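Local coordinates for hypothetical protein HI1011 (Haemophilus influenzae, PDB 1YZY), which phosphorylates 3-oxo-tetronate at the expense of ATP, producing 3-oxo-tetronate 4-phosphate, at residues A[98-103]-A[214-219]; A[106-111]-A[184-189]. One frame throughout, in Å; residues are numbered along the deposited sequence.

Interaction 1 (A[98-103]-A[214-219])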
# COMPACT_ATOMS: atom_id res chain seq x y z
N ASP A 98 -6.52 11.83 18.14
CA ASP A 98 -7.44 12.45 19.08
C ASP A 98 -8.86 12.51 18.55
O ASP A 98 -9.82 12.27 19.29
CB ASP A 98 -6.96 13.84 19.44
CG ASP A 98 -5.82 13.77 20.43
OD1 ASP A 98 -5.83 12.84 21.27
OD2 ASP A 98 -4.92 14.63 20.36
N ALA A 99 -9.00 12.87 17.28
CA ALA A 99 -10.32 12.95 16.65
C ALA A 99 -10.96 11.57 16.65
O ALA A 99 -12.15 11.43 16.94
CB ALA A 99 -10.18 13.48 15.23
N LEU A 100 -10.16 10.55 16.33
CA LEU A 100 -10.63 9.18 16.30
C LEU A 100 -11.03 8.70 17.68
O LEU A 100 -12.06 8.04 17.85
CB LEU A 100 -9.56 8.25 15.71
CG LEU A 100 -9.20 8.49 14.24
CD1 LEU A 100 -8.13 7.51 13.77
CD2 LEU A 100 -10.45 8.36 13.38
N LEU A 101 -10.20 9.02 18.67
CA LEU A 101 -10.48 8.65 20.06
C LEU A 101 -11.78 9.28 20.52
O LEU A 101 -12.61 8.63 21.15
CB LEU A 101 -9.33 9.08 20.98
CG LEU A 101 -8.11 8.15 21.03
CD1 LEU A 101 -6.99 8.82 21.79
CD2 LEU A 101 -8.49 6.82 21.67
N ASP A 102 -11.94 10.56 20.20
CA ASP A 102 -13.15 11.28 20.56
C ASP A 102 -14.40 10.65 19.95
O ASP A 102 -15.39 10.40 20.65
CB ASP A 102 -13.05 12.74 20.10
CG ASP A 102 -12.07 13.54 20.93
OD1 ASP A 102 -11.86 13.19 22.11
OD2 ASP A 102 -11.53 14.52 20.40
N GLU A 103 -14.37 10.46 18.64
CA GLU A 103 -15.50 9.87 17.94
C GLU A 103 -15.87 8.51 18.52
O GLU A 103 -17.06 8.18 18.62
CB GLU A 103 -15.17 9.74 16.45
CG GLU A 103 -16.18 8.96 15.62
CD GLU A 103 -17.58 9.54 15.63
OE1 GLU A 103 -17.73 10.78 15.67
OE2 GLU A 103 -18.55 8.74 15.59
N PHE A 214 -8.62 -3.58 22.12
CA PHE A 214 -8.59 -2.13 21.93
C PHE A 214 -9.51 -1.77 20.76
O PHE A 214 -9.46 -2.41 19.71
CB PHE A 214 -7.17 -1.67 21.61
CG PHE A 214 -6.34 -1.32 22.81
CD1 PHE A 214 -6.29 -2.17 23.91
CD2 PHE A 214 -5.57 -0.17 22.82
CE1 PHE A 214 -5.47 -1.87 25.00
CE2 PHE A 214 -4.75 0.14 23.90
CZ PHE A 214 -4.70 -0.71 25.00
N LYS A 215 -10.34 -0.75 20.95
CA LYS A 215 -11.26 -0.27 19.92
C LYS A 215 -10.43 0.41 18.83
O LYS A 215 -10.83 0.45 17.66
CB LYS A 215 -12.22 0.75 20.53
CG LYS A 215 -13.61 0.73 19.98
CD LYS A 215 -14.40 -0.41 20.57
CE LYS A 215 -15.82 -0.44 20.01
NZ LYS A 215 -15.88 -0.70 18.53
N LEU A 216 -9.29 0.98 19.24
CA LEU A 216 -8.37 1.68 18.35
C LEU A 216 -6.88 1.49 18.68
O LEU A 216 -6.47 1.52 19.84
CB LEU A 216 -8.67 3.19 18.38
CG LEU A 216 -7.66 4.09 17.67
CD1 LEU A 216 -7.76 3.87 16.16
CD2 LEU A 216 -7.91 5.54 18.01
N VAL A 217 -6.08 1.28 17.64
CA VAL A 217 -4.64 1.14 17.80
C VAL A 217 -3.98 1.93 16.67
O VAL A 217 -4.61 2.19 15.65
CB VAL A 217 -4.17 -0.35 17.77
CG1 VAL A 217 -4.90 -1.17 18.82
CG2 VAL A 217 -4.36 -0.95 16.41
N THR A 218 -2.73 2.35 16.87
CA THR A 218 -2.01 3.12 15.86
C THR A 218 -0.59 2.57 15.65
O THR A 218 -0.05 1.86 16.51
CB THR A 218 -1.92 4.65 16.21
OG1 THR A 218 -0.81 4.90 17.07
CG2 THR A 218 -3.20 5.13 16.88
N GLY A 219 -0.02 2.81 14.47
CA GLY A 219 1.32 2.34 14.21
C GLY A 219 1.65 2.21 12.74
O GLY A 219 0.95 2.74 11.88
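L216 reaches out from its strand and sets a single methyl, CD2, against two successive leucines of helix 93-104. The contact is wholly apolar. CD2 of L216 lies 3.9 Å from CB of L100, so it meets the root of that side chain, and 3.9 Å from CD2 of L101, where methyl meets methyl. CB of L101 leaves the helix alongside the strand rather than at it, and the side chain, with CG beside the backbone N (chi1 -82°), brings CD2 over to L216; the two side chains cross at about a right angle. In fold terms this is a helix resting on an edge strand of the alpha/beta sugar-binding domain: 216-219 pairs in parallel with strand 77-80, whose F79 touches L100 and whose F77 touches L216. Branched aliphatic residues suit this interior, since their methyls fill space and bring no polar group to be satisfied.

Polar interactions lie elsewhere on the helix. D98, buried and directed away from the strand, needs partners for its carboxylate: OD1 forms a salt bridge with R192 and a hydrogen bond with the hydroxyl of Y193, while OD2 accepts from the backbone N of K161.

Interaction 2 (A[106-111]-A[184-189])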
# COMPACT_ATOMS: atom_id res chain seq x y z
N GLU A 106 -13.45 6.63 23.40
CA GLU A 106 -12.34 5.92 24.01
C GLU A 106 -11.34 6.97 24.49
O GLU A 106 -11.36 8.11 24.02
CB GLU A 106 -11.69 5.00 22.97
CG GLU A 106 -12.59 3.89 22.48
CD GLU A 106 -12.85 2.85 23.54
OE1 GLU A 106 -11.92 2.06 23.82
OE2 GLU A 106 -13.96 2.80 24.09
N ASP A 107 -10.47 6.60 25.42
CA ASP A 107 -9.50 7.55 25.94
C ASP A 107 -8.06 7.06 26.05
O ASP A 107 -7.22 7.70 26.66
CB ASP A 107 -9.97 8.14 27.28
CG ASP A 107 -10.69 7.13 28.15
OD1 ASP A 107 -10.05 6.14 28.58
OD2 ASP A 107 -11.89 7.32 28.41
N PHE A 108 -7.76 5.93 25.40
CA PHE A 108 -6.41 5.39 25.44
C PHE A 108 -6.13 4.55 24.20
O PHE A 108 -7.01 3.86 23.69
CB PHE A 108 -6.22 4.54 26.71
CG PHE A 108 -4.79 4.11 26.95
CD1 PHE A 108 -3.81 5.06 27.25
CD2 PHE A 108 -4.42 2.78 26.87
CE1 PHE A 108 -2.48 4.67 27.46
CE2 PHE A 108 -3.09 2.38 27.07
CZ PHE A 108 -2.13 3.33 27.37
N THR A 109 -4.89 4.61 23.72
CA THR A 109 -4.48 3.84 22.55
C THR A 109 -2.96 3.69 22.58
O THR A 109 -2.31 4.30 23.44
CB THR A 109 -4.92 4.53 21.21
OG1 THR A 109 -4.71 3.64 20.11
CG2 THR A 109 -4.13 5.82 20.96
N VAL A 110 -2.40 2.87 21.69
CA VAL A 110 -0.95 2.66 21.60
C VAL A 110 -0.33 3.30 20.36
O VAL A 110 -1.00 3.55 19.37
CB VAL A 110 -0.58 1.15 21.62
CG1 VAL A 110 -1.18 0.48 22.83
CG2 VAL A 110 -1.05 0.47 20.33
N ILE A 111 0.98 3.52 20.42
CA ILE A 111 1.72 4.12 19.33
C ILE A 111 2.93 3.25 19.04
O ILE A 111 3.72 2.98 19.95
CB ILE A 111 2.19 5.54 19.72
CG1 ILE A 111 0.99 6.47 19.86
CG2 ILE A 111 3.25 6.07 18.76
CD1 ILE A 111 1.35 7.83 20.35
N ALA A 184 -2.79 -0.25 32.22
CA ALA A 184 -3.68 0.17 33.29
C ALA A 184 -3.01 1.22 34.18
O ALA A 184 -3.67 2.11 34.73
CB ALA A 184 -4.10 -1.03 34.12
N GLU A 185 -1.70 1.10 34.31
CA GLU A 185 -0.89 2.00 35.11
C GLU A 185 -0.72 3.35 34.40
O GLU A 185 -0.86 4.40 35.03
CB GLU A 185 0.47 1.34 35.37
CG GLU A 185 1.63 2.26 35.68
CD GLU A 185 2.97 1.61 35.33
OE1 GLU A 185 3.42 1.78 34.17
OE2 GLU A 185 3.55 0.93 36.21
N LEU A 186 -0.42 3.32 33.11
CA LEU A 186 -0.25 4.55 32.32
C LEU A 186 -1.56 5.34 32.27
O LEU A 186 -1.53 6.57 32.33
CB LEU A 186 0.22 4.23 30.90
CG LEU A 186 1.63 3.67 30.70
CD1 LEU A 186 1.85 3.35 29.23
CD2 LEU A 186 2.67 4.66 31.19
N LYS A 187 -2.68 4.64 32.17
CA LYS A 187 -4.00 5.27 32.15
C LYS A 187 -4.34 5.96 33.47
O LYS A 187 -5.02 6.98 33.49
CB LYS A 187 -5.08 4.24 31.82
CG LYS A 187 -4.99 3.68 30.42
CD LYS A 187 -6.03 2.60 30.16
CE LYS A 187 -7.44 3.16 30.10
NZ LYS A 187 -8.44 2.08 29.84
N ALA A 188 -3.93 5.34 34.57
CA ALA A 188 -4.18 5.91 35.89
C ALA A 188 -3.34 7.17 36.07
O ALA A 188 -3.74 8.11 36.75
CB ALA A 188 -3.85 4.89 36.97
N GLN A 189 -2.17 7.19 35.44
CA GLN A 189 -1.27 8.34 35.50
C GLN A 189 -1.72 9.49 34.59
O GLN A 189 -1.05 10.53 34.52
CB GLN A 189 0.15 7.90 35.13
CG GLN A 189 0.72 6.87 36.08
CD GLN A 189 2.09 6.37 35.64
OE1 GLN A 189 2.36 6.23 34.45
NE2 GLN A 189 2.95 6.09 36.61
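F108 lays one face of its ring beneath the aliphatic chain of K187, and this overlap is the heart of the contact. It joins the approach to strand 109-111 to the last turn of helix 176-188 within an alpha/beta layer: strand 109-111 lies at one edge of a three-stranded parallel sheet, and the helix belongs to the connection between the two other strands, 164-167 and 193-196, a beta-alpha-beta arrangement.

The overlap is a CH-pi contact. CG of K187 stands 3.6 Å from the ring centroid, 16° off the normal, and is displaced toward the rim on the side of the ring's own CG. The next carbon continues in that direction, with K187 CD 3.7 Å from F108 CD2. Lysine fits this partly exposed boundary well: its methylenes can cover an aromatic face while its ammonium group travels on toward the surface. Phenylalanine fits the buried side, offering a broad apolar face; its CG, anti to the backbone N (chi1 -171°), holds the ring out toward the helix.

L186, one residue earlier on the helix, adds a lesser apolar contact, its CB 4.3 Å from F108 CZ in an oblique approach to the ring. A194 of the neighbouring strand 193-196 touches both F108 and L186, its short side chain lying where helix and sheet meet.

Charge makes a weaker contribution at the outer rim. The bend of the K187 chain at chi3 (69°) brings CE alongside the root of F108, 3.9 Å from F108 CB. There D107 OD1 is 4.5 Å from K187 NZ, too far for a salt bridge, although the opposite charges probably attract mildly; the same carboxylate oxygen lies 4.2 Å from K187 CE.

After the first strands and helices of the domain, the chain enters helix 93-104 and, past a short loop, strand 109-111, supplying the first half of each contact in turn. It returns with helix 176-188, where interaction 2 closes the inner loop, passes through strand 193-196 and helix 202-210, and reaches strand 216-219, where interaction 1 closes the outer one. Interaction 2 is therefore nested inside interaction 1. Strands 109-111 and 216-219, each outermost in its own set of paired strands, join the two contacts: T218 OG1 probably bonds to V110 O, and L216 O to T109 OG1. Through these threonine hydroxyls the three-stranded parallel sheet probably meets strand 216-219 and its neighbour 77-80, all within the sugar-binding domain.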